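Local coordinates for protein probable glutathione S-transferase (PDB 6JWK) that probably isomerises maleylpyruvate as a zeta-class member of the glutathione S-transferase superfamily, at residues L171-R175 with L187-E191. Residues are numbered along the deposited sequence; the frame is centred on the assembly and turned at random.
Sequences LANAR and LLELE
Arg-175 and Glu-191 meet end-on in a two-pronged salt bridge that links two helices. NH1 of Arg-175 gives a nearly straight hydrogen bond to OE2 of Glu-191 (2.8 Å, 166°), and NH2 of Arg-175 gives a second to OE1 of Glu-191 (2.8 Å). Both carboxylate oxygens are met on their syn sides, and the guanidinium and carboxylate planes lie only 26° apart, so the paired bonds hold the two flat groups nearly coplanar. The Arg-175 chain leaves its helix with CG anti to the backbone N and bends at chi3, while Glu-191 runs out extended to meet it from the opposite direction. Methyl CD2 of Leu-188 rests at the guanidinium edge, 3.5 Å from NH2 of Arg-175.

Leu-171, one helical turn before Arg-175, packs beside the ion pair: its CB flanks OE2 of Glu-191 at 3.6 Å, and its CD1 reaches CB of Glu-191 at 3.6 Å. The same methyl lies against Leu-187, 4.2 Å from its CB; Leu-171 and Glu-191 are both buried residues. NE of Arg-175 hydrogen-bonds to a glycerol, probably from the crystallisation liquor.

The local axes stay 12.1 Å apart at an angle of 118°, and long side chains bridge that separation. The contact thus joins helices 162-176 and 185-195 within the all-helical C-terminal domain of the GST fold. Helix 124-149 backs both segments, touching Ala-174 through Val-135 and Leu-187 through Leu-146, whereas Asn-173 hydrogen-bonds to Ser-10 at the start of helix 10-22 in the thioredoxin-like domain.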
loop_
_atom_site.group_PDB
_atom_site.type_symbol
_atom_site.label_atom_id
_atom_site.label_comp_id
_atom_site.label_asym_id
_atom_site.label_seq_id
_atom_site.Cartn_x
_atom_site.Cartn_y
_atom_site.Cartn_z
ATOM N N LEU B 171 -2.628 -14.616 5.576
ATOM C CA LEU B 171 -3.167 -16.022 5.617
ATOM C C LEU B 171 -3.648 -16.367 7.031
ATOM O O LEU B 171 -4.753 -16.925 7.166
ATOM C CB LEU B 171 -2.098 -16.999 5.106
ATOM C CG LEU B 171 -1.792 -16.892 3.624
ATOM C CD1 LEU B 171 -0.521 -17.667 3.295
ATOM C CD2 LEU B 171 -2.980 -17.393 2.815
ATOM N N ALA B 172 -2.927 -15.979 8.082
ATOM C CA ALA B 172 -3.367 -16.273 9.473
ATOM C C ALA B 172 -4.753 -15.641 9.680
ATOM O O ALA B 172 -5.648 -16.311 10.155
ATOM C CB ALA B 172 -2.367 -15.775 10.475
ATOM N N ASN B 173 -4.931 -14.422 9.203
ATOM C CA ASN B 173 -6.180 -13.636 9.347
ATOM C C ASN B 173 -7.297 -14.333 8.583
ATOM O O ASN B 173 -8.413 -14.466 9.165
ATOM C CB ASN B 173 -6.056 -12.224 8.792
ATOM C CG ASN B 173 -5.533 -11.223 9.779
ATOM O OD1 ASN B 173 -5.479 -11.508 10.976
ATOM N ND2 ASN B 173 -5.165 -10.052 9.259
ATOM N N ALA B 174 -7.048 -14.670 7.319
ATOM C CA ALA B 174 -8.061 -15.319 6.458
ATOM C C ALA B 174 -8.490 -16.652 7.103
ATOM O O ALA B 174 -9.729 -16.973 7.089
ATOM C CB ALA B 174 -7.559 -15.504 5.055
ATOM N N ARG B 175 -7.530 -17.402 7.660
ATOM C CA ARG B 175 -7.805 -18.743 8.231
ATOM C C ARG B 175 -8.728 -18.532 9.428
ATOM O O ARG B 175 -9.759 -19.232 9.511
ATOM C CB ARG B 175 -6.513 -19.440 8.666
ATOM C CG ARG B 175 -6.722 -20.747 9.431
ATOM C CD ARG B 175 -5.402 -21.501 9.636
ATOM N NE ARG B 175 -4.749 -21.783 8.343
ATOM C CZ ARG B 175 -3.672 -21.175 7.821
ATOM N NH1 ARG B 175 -3.054 -20.214 8.478
ATOM N NH2 ARG B 175 -3.248 -21.489 6.609
ATOM N N LEU B 187 0.287 -20.718 -1.975
ATOM C CA LEU B 187 0.358 -19.767 -0.822
ATOM C C LEU B 187 0.500 -20.575 0.482
ATOM O O LEU B 187 1.382 -20.231 1.318
ATOM C CB LEU B 187 -0.874 -18.852 -0.758
ATOM C CG LEU B 187 -1.109 -17.859 -1.905
ATOM C CD1 LEU B 187 -2.290 -16.951 -1.563
ATOM C CD2 LEU B 187 0.130 -17.023 -2.238
ATOM N N LEU B 188 -0.283 -21.650 0.633
ATOM C CA LEU B 188 -0.211 -22.518 1.830
ATOM C C LEU B 188 1.200 -23.124 1.953
ATOM O O LEU B 188 1.776 -23.097 3.049
ATOM C CB LEU B 188 -1.312 -23.592 1.827
ATOM C CG LEU B 188 -2.719 -23.035 1.917
ATOM C CD1 LEU B 188 -3.759 -24.139 1.758
ATOM C CD2 LEU B 188 -2.915 -22.279 3.224
ATOM N N GLU B 189 1.786 -23.556 0.872
ATOM C CA GLU B 189 3.115 -24.181 0.931
ATOM C C GLU B 189 4.139 -23.114 1.358
ATOM O O GLU B 189 5.033 -23.415 2.191
ATOM C CB GLU B 189 3.430 -24.814 -0.423
ATOM C CG GLU B 189 4.849 -25.317 -0.531
ATOM C CD GLU B 189 5.180 -25.773 -1.935
ATOM O OE1 GLU B 189 5.224 -24.907 -2.869
ATOM O OE2 GLU B 189 5.330 -26.984 -2.101
ATOM N N LEU B 190 4.049 -21.901 0.802
ATOM C CA LEU B 190 5.034 -20.851 1.158
ATOM C C LEU B 190 4.855 -20.521 2.635
ATOM O O LEU B 190 5.840 -20.343 3.342
ATOM C CB LEU B 190 4.795 -19.639 0.267
ATOM C CG LEU B 190 5.632 -18.399 0.546
ATOM C CD1 LEU B 190 7.109 -18.737 0.515
ATOM C CD2 LEU B 190 5.271 -17.283 -0.448
ATOM N N GLU B 191 3.609 -20.414 3.063
ATOM C CA GLU B 191 3.317 -20.122 4.474
ATOM C C GLU B 191 3.992 -21.175 5.355
ATOM O O GLU B 191 4.622 -20.779 6.337
ATOM C CB GLU B 191 1.817 -20.062 4.685
ATOM C CG GLU B 191 1.442 -19.807 6.125
ATOM C CD GLU B 191 -0.044 -20.001 6.413
ATOM O OE1 GLU B 191 -0.657 -20.759 5.681
ATOM O OE2 GLU B 191 -0.598 -19.347 7.374
#